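Local coordinates for protein ADP-ribosylating toxin CARDS (Mycoplasma pneumoniae, PDB 4TLV) that transfers ADP-ribose from NAD(+) to multiple target proteins in vitro and provokes vacuolization in mammalian cells as the main virulence factor of this bacterium, at residues Tyr48-Arg61 and Ala130-Ala142. Residues are numbered along the deposited sequence; the frame is centred on the assembly and turned at random.
Sequences YFISTSETPTAAIR and AYQREWFTDGPIA
Glu54 splits its carboxylate between two residues of 130-142. Glu54 OE1 accepts Trp135 NE1 at 2.8 Å through its anti lone pair, the bond lying in the indole plane. Glu54 OE2, met from above the carboxylate plane, takes Arg133 NH2 at 2.8 Å in a salt bridge. Bends at chi2 and chi3 (-84° and -66°) turn the Arg133 chain so that one guanidinium edge meets Glu54 while Thr55 CG2 lies over a face. Arg590 makes a second salt bridge to OE2, so the carboxylate is probably kept ionised.

Next along, strands 49-53 and 134-138 run antiparallel, with Ile50-Thr137 and Thr52-Trp135 as hydrogen-bonded pairs. Thr52 OG1 grips Trp135 O at 2.7 Å, joining the backbone N of the same threonine. Ser53, paired with Glu134 at the ladder's end, sends OG back to Gln132 O (2.8 Å). The Phe49 and Phe136 side chains run side by side, their rings oblique at 49°, with Phe136 CE2 over the centre of the Phe49 ring. At the far end Gly139 CA packs on the Tyr48 ring, 3.6 Å from its centroid, a CH-pi contact; Asp138, salt-bridged through OD2 to Arg33, sets OD1 at the ring edge.

Ser51-Thr52-Ser53 beside Glu134, with Arg12 bonded to Ser51 O, is consistent with the Arg, Ser-Thr-Ser, Glu signature of pertussis toxin S1-like ADP-ribosyltransferases.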
loop_
_atom_site.group_PDB
_atom_site.type_symbol
_atom_site.label_atom_id
_atom_site.label_comp_id
_atom_site.label_asym_id
_atom_site.label_seq_id
_atom_site.Cartn_x
_atom_site.Cartn_y
_atom_site.Cartn_z
ATOM N N TYR A 48 1.013 9.584 -22.247
ATOM C CA TYR A 48 2.262 9.017 -22.737
ATOM C C TYR A 48 2.765 7.976 -21.750
ATOM O O TYR A 48 3.686 7.257 -22.043
ATOM C CB TYR A 48 3.316 10.123 -22.824
ATOM C CG TYR A 48 4.609 9.727 -23.500
ATOM C CD1 TYR A 48 4.632 9.382 -24.854
ATOM C CD2 TYR A 48 5.817 9.758 -22.806
ATOM C CE1 TYR A 48 5.807 9.042 -25.481
ATOM C CE2 TYR A 48 7.009 9.427 -23.429
ATOM C CZ TYR A 48 6.999 9.064 -24.765
ATOM O OH TYR A 48 8.184 8.725 -25.381
ATOM N N PHE A 49 2.153 7.918 -20.565
ATOM C CA PHE A 49 2.636 7.039 -19.515
ATOM C C PHE A 49 1.923 5.691 -19.575
ATOM O O PHE A 49 0.707 5.651 -19.759
ATOM C CB PHE A 49 2.380 7.673 -18.146
ATOM C CG PHE A 49 3.063 9.008 -17.950
ATOM C CD1 PHE A 49 4.301 9.263 -18.538
ATOM C CD2 PHE A 49 2.476 10.003 -17.172
ATOM C CE1 PHE A 49 4.947 10.487 -18.361
ATOM C CE2 PHE A 49 3.119 11.229 -16.981
ATOM C CZ PHE A 49 4.369 11.468 -17.593
ATOM N N ILE A 50 2.670 4.600 -19.396
ATOM C CA ILE A 50 2.060 3.261 -19.333
ATOM C C ILE A 50 2.120 2.717 -17.904
ATOM O O ILE A 50 3.173 2.731 -17.277
ATOM C CB ILE A 50 2.759 2.276 -20.271
ATOM C CG1 ILE A 50 2.631 2.742 -21.726
ATOM C CG2 ILE A 50 2.161 0.870 -20.140
ATOM C CD1 ILE A 50 3.446 1.879 -22.695
ATOM N N SER A 51 0.991 2.225 -17.397
ATOM C CA SER A 51 0.926 1.774 -16.003
ATOM C C SER A 51 1.357 0.327 -15.799
ATOM O O SER A 51 1.064 -0.555 -16.611
ATOM C CB SER A 51 -0.490 1.954 -15.446
ATOM O OG SER A 51 -1.407 1.230 -16.264
ATOM N N THR A 52 2.060 0.105 -14.695
ATOM C CA THR A 52 2.415 -1.227 -14.231
ATOM C C THR A 52 2.351 -1.174 -12.707
ATOM O O THR A 52 2.223 -0.106 -12.110
ATOM C CB THR A 52 3.870 -1.624 -14.615
ATOM O OG1 THR A 52 4.793 -0.818 -13.860
ATOM C CG2 THR A 52 4.136 -1.448 -16.122
ATOM N N SER A 53 2.457 -2.329 -12.073
ATOM C CA SER A 53 2.363 -2.402 -10.622
ATOM C C SER A 53 3.585 -3.137 -10.046
ATOM O O SER A 53 4.164 -4.002 -10.693
ATOM C CB SER A 53 1.066 -3.115 -10.226
ATOM O OG SER A 53 1.012 -3.296 -8.823
ATOM N N GLU A 54 3.985 -2.778 -8.832
ATOM C CA GLU A 54 5.126 -3.416 -8.202
ATOM C C GLU A 54 4.852 -4.886 -7.845
ATOM O O GLU A 54 5.781 -5.658 -7.688
ATOM C CB GLU A 54 5.544 -2.625 -6.954
ATOM C CG GLU A 54 7.003 -2.811 -6.552
ATOM C CD GLU A 54 7.392 -1.890 -5.397
ATOM O OE1 GLU A 54 7.401 -0.651 -5.582
ATOM O OE2 GLU A 54 7.678 -2.406 -4.300
ATOM N N THR A 55 3.588 -5.280 -7.734
ATOM C CA THR A 55 3.263 -6.681 -7.395
ATOM C C THR A 55 2.174 -7.245 -8.301
ATOM O O THR A 55 1.317 -6.501 -8.777
ATOM C CB THR A 55 2.736 -6.848 -5.933
ATOM O OG1 THR A 55 1.448 -6.225 -5.796
ATOM C CG2 THR A 55 3.710 -6.260 -4.903
ATOM N N PRO A 56 2.174 -8.576 -8.509
ATOM C CA PRO A 56 1.111 -9.199 -9.305
ATOM C C PRO A 56 -0.264 -9.001 -8.662
ATOM O O PRO A 56 -1.260 -8.801 -9.352
ATOM C CB PRO A 56 1.481 -10.695 -9.285
ATOM C CG PRO A 56 2.940 -10.720 -9.031
ATOM C CD PRO A 56 3.225 -9.539 -8.131
ATOM N N THR A 57 -0.321 -9.052 -7.339
ATOM C CA THR A 57 -1.591 -8.906 -6.658
ATOM C C THR A 57 -2.239 -7.539 -6.914
ATOM O O THR A 57 -3.449 -7.448 -7.134
ATOM C CB THR A 57 -1.444 -9.149 -5.147
ATOM O OG1 THR A 57 -0.941 -10.472 -4.938
ATOM C CG2 THR A 57 -2.790 -9.004 -4.452
ATOM N N ALA A 58 -1.438 -6.480 -6.875
ATOM C CA ALA A 58 -1.961 -5.149 -7.158
ATOM C C ALA A 58 -2.280 -4.972 -8.646
ATOM O O ALA A 58 -3.262 -4.321 -8.996
ATOM C CB ALA A 58 -0.982 -4.062 -6.662
ATOM N N ALA A 59 -1.461 -5.546 -9.526
ATOM C CA ALA A 59 -1.733 -5.451 -10.964
ATOM C C ALA A 59 -3.075 -6.099 -11.323
ATOM O O ALA A 59 -3.723 -5.690 -12.283
ATOM C CB ALA A 59 -0.610 -6.101 -11.785
ATOM N N ILE A 60 -3.469 -7.133 -10.585
ATOM C CA ILE A 60 -4.632 -7.925 -10.998
ATOM C C ILE A 60 -5.915 -7.573 -10.240
ATOM O O ILE A 60 -7.007 -8.036 -10.597
ATOM C CB ILE A 60 -4.357 -9.459 -10.936
ATOM C CG1 ILE A 60 -5.447 -10.227 -11.699
ATOM C CG2 ILE A 60 -4.329 -9.942 -9.505
ATOM C CD1 ILE A 60 -5.075 -11.691 -11.991
ATOM N N ARG A 61 -5.805 -6.724 -9.221
ATOM C CA ARG A 61 -6.989 -6.380 -8.413
ATOM C C ARG A 61 -8.199 -5.914 -9.239
ATOM O O ARG A 61 -9.336 -6.365 -8.997
ATOM C CB ARG A 61 -6.641 -5.357 -7.324
ATOM C CG ARG A 61 -7.836 -4.886 -6.448
ATOM C CD ARG A 61 -8.629 -6.044 -5.834
ATOM N NE ARG A 61 -9.797 -5.523 -5.127
ATOM C CZ ARG A 61 -10.943 -5.187 -5.723
ATOM N NH1 ARG A 61 -11.076 -5.345 -7.034
ATOM N NH2 ARG A 61 -11.960 -4.693 -5.003
ATOM N N ALA A 130 -3.469 4.366 -4.079
ATOM C CA ALA A 130 -2.132 3.966 -3.640
ATOM C C ALA A 130 -1.887 2.450 -3.702
ATOM O O ALA A 130 -0.773 1.999 -3.998
ATOM C CB ALA A 130 -1.866 4.497 -2.224
ATOM N N TYR A 131 -2.927 1.672 -3.422
ATOM C CA TYR A 131 -2.823 0.209 -3.401
ATOM C C TYR A 131 -2.384 -0.341 -4.757
ATOM O O TYR A 131 -1.924 -1.485 -4.855
ATOM C CB TYR A 131 -4.172 -0.429 -3.024
ATOM C CG TYR A 131 -5.154 -0.412 -4.183
ATOM C CD1 TYR A 131 -5.207 -1.461 -5.095
ATOM C CD2 TYR A 131 -6.009 0.667 -4.379
ATOM C CE1 TYR A 131 -6.072 -1.433 -6.172
ATOM C CE2 TYR A 131 -6.875 0.709 -5.466
ATOM C CZ TYR A 131 -6.908 -0.347 -6.350
ATOM O OH TYR A 131 -7.774 -0.316 -7.428
ATOM N N GLN A 132 -2.560 0.455 -5.814
ATOM C CA GLN A 132 -2.128 0.040 -7.151
ATOM C C GLN A 132 -0.611 -0.178 -7.253
ATOM O O GLN A 132 -0.131 -0.836 -8.178
ATOM C CB GLN A 132 -2.601 1.042 -8.220
ATOM C CG GLN A 132 -4.125 1.086 -8.358
ATOM C CD GLN A 132 -4.601 2.084 -9.392
ATOM O OE1 GLN A 132 -5.667 1.732 -10.075
ATOM N NE2 GLN A 132 -4.008 3.162 -9.579
ATOM N N ARG A 133 0.138 0.368 -6.300
ATOM C CA ARG A 133 1.593 0.234 -6.310
ATOM C C ARG A 133 2.140 0.597 -7.684
ATOM O O ARG A 133 3.010 -0.097 -8.207
ATOM C CB ARG A 133 2.007 -1.207 -5.954
ATOM C CG ARG A 133 1.535 -1.675 -4.572
ATOM C CD ARG A 133 2.474 -1.241 -3.448
ATOM N NE ARG A 133 3.816 -1.865 -3.502
ATOM C CZ ARG A 133 4.131 -3.051 -2.981
ATOM N NH1 ARG A 133 3.209 -3.812 -2.375
ATOM N NH2 ARG A 133 5.384 -3.495 -3.067
ATOM N N GLU A 134 1.634 1.682 -8.271
ATOM C CA GLU A 134 1.924 1.979 -9.682
ATOM C C GLU A 134 3.340 2.468 -9.947
ATOM O O GLU A 134 3.831 3.379 -9.293
ATOM C CB GLU A 134 0.936 2.995 -10.292
ATOM C CG GLU A 134 1.307 3.328 -11.760
ATOM C CD GLU A 134 0.298 4.202 -12.484
ATOM O OE1 GLU A 134 -0.639 4.724 -11.839
ATOM O OE2 GLU A 134 0.463 4.370 -13.711
ATOM N N TRP A 135 3.989 1.835 -10.913
ATOM C CA TRP A 135 5.192 2.384 -11.534
ATOM C C TRP A 135 4.747 2.679 -12.959
ATOM O O TRP A 135 4.183 1.806 -13.628
ATOM C CB TRP A 135 6.316 1.345 -11.529
ATOM C CG TRP A 135 6.954 1.178 -10.183
ATOM C CD1 TRP A 135 6.470 0.469 -9.130
ATOM C CD2 TRP A 135 8.197 1.753 -9.751
ATOM N NE1 TRP A 135 7.335 0.560 -8.059
ATOM C CE2 TRP A 135 8.403 1.339 -8.422
ATOM C CE3 TRP A 135 9.160 2.571 -10.370
ATOM C CZ2 TRP A 135 9.535 1.710 -7.690
ATOM C CZ3 TRP A 135 10.267 2.950 -9.644
ATOM C CH2 TRP A 135 10.451 2.513 -8.308
ATOM N N PHE A 136 4.923 3.912 -13.407
ATOM C CA PHE A 136 4.545 4.244 -14.770
ATOM C C PHE A 136 5.796 4.386 -15.611
ATOM O O PHE A 136 6.857 4.750 -15.092
ATOM C CB PHE A 136 3.670 5.505 -14.830
ATOM C CG PHE A 136 4.362 6.776 -14.383
ATOM C CD1 PHE A 136 4.397 7.129 -13.036
ATOM C CD2 PHE A 136 4.937 7.638 -15.314
ATOM C CE1 PHE A 136 5.010 8.301 -12.616
ATOM C CE2 PHE A 136 5.552 8.824 -14.892
ATOM C CZ PHE A 136 5.578 9.150 -13.539
ATOM N N THR A 137 5.684 4.081 -16.902
ATOM C CA THR A 137 6.825 4.252 -17.796
ATOM C C THR A 137 6.634 5.551 -18.555
ATOM O O THR A 137 5.500 5.944 -18.871
ATOM C CB THR A 137 6.982 3.093 -18.783
ATOM O OG1 THR A 137 5.841 3.053 -19.644
ATOM C CG2 THR A 137 7.088 1.764 -18.026
ATOM N N ASP A 138 7.744 6.232 -18.801
ATOM C CA ASP A 138 7.721 7.496 -19.515
ATOM C C ASP A 138 7.861 7.067 -20.965
ATOM O O ASP A 138 8.965 7.041 -21.523
ATOM C CB ASP A 138 8.897 8.362 -19.052
ATOM C CG ASP A 138 8.804 9.801 -19.525
ATOM O OD1 ASP A 138 7.873 10.133 -20.301
ATOM O OD2 ASP A 138 9.670 10.602 -19.111
ATOM N N GLY A 139 6.744 6.647 -21.544
ATOM C CA GLY A 139 6.715 6.164 -22.918
ATOM C C GLY A 139 6.613 4.659 -23.101
ATOM O O GLY A 139 6.392 3.910 -22.142
ATOM N N PRO A 140 6.779 4.202 -24.347
ATOM C CA PRO A 140 6.596 2.801 -24.733
ATOM C C PRO A 140 7.512 1.833 -23.988
ATOM O O PRO A 140 8.628 2.184 -23.596
ATOM C CB PRO A 140 6.987 2.789 -26.227
ATOM C CG PRO A 140 6.830 4.196 -26.671
ATOM C CD PRO A 140 7.193 5.038 -25.488
ATOM N N ILE A 141 7.043 0.603 -23.830
ATOM C CA ILE A 141 7.845 -0.448 -23.223
ATOM C C ILE A 141 8.250 -1.415 -24.318
ATOM O O ILE A 141 7.388 -1.950 -25.001
ATOM C CB ILE A 141 7.051 -1.217 -22.139
ATOM C CG1 ILE A 141 6.644 -0.268 -21.008
ATOM C CG2 ILE A 141 7.903 -2.377 -21.577
ATOM C CD1 ILE A 141 5.781 -0.939 -19.934
ATOM N N ALA A 142 9.556 -1.619 -24.486
ATOM C CA ALA A 142 10.076 -2.504 -25.525
ATOM C C ALA A 142 9.779 -3.974 -25.243
ATOM O O ALA A 142 9.711 -4.387 -24.087
ATOM C CB ALA A 142 11.564 -2.311 -25.667
#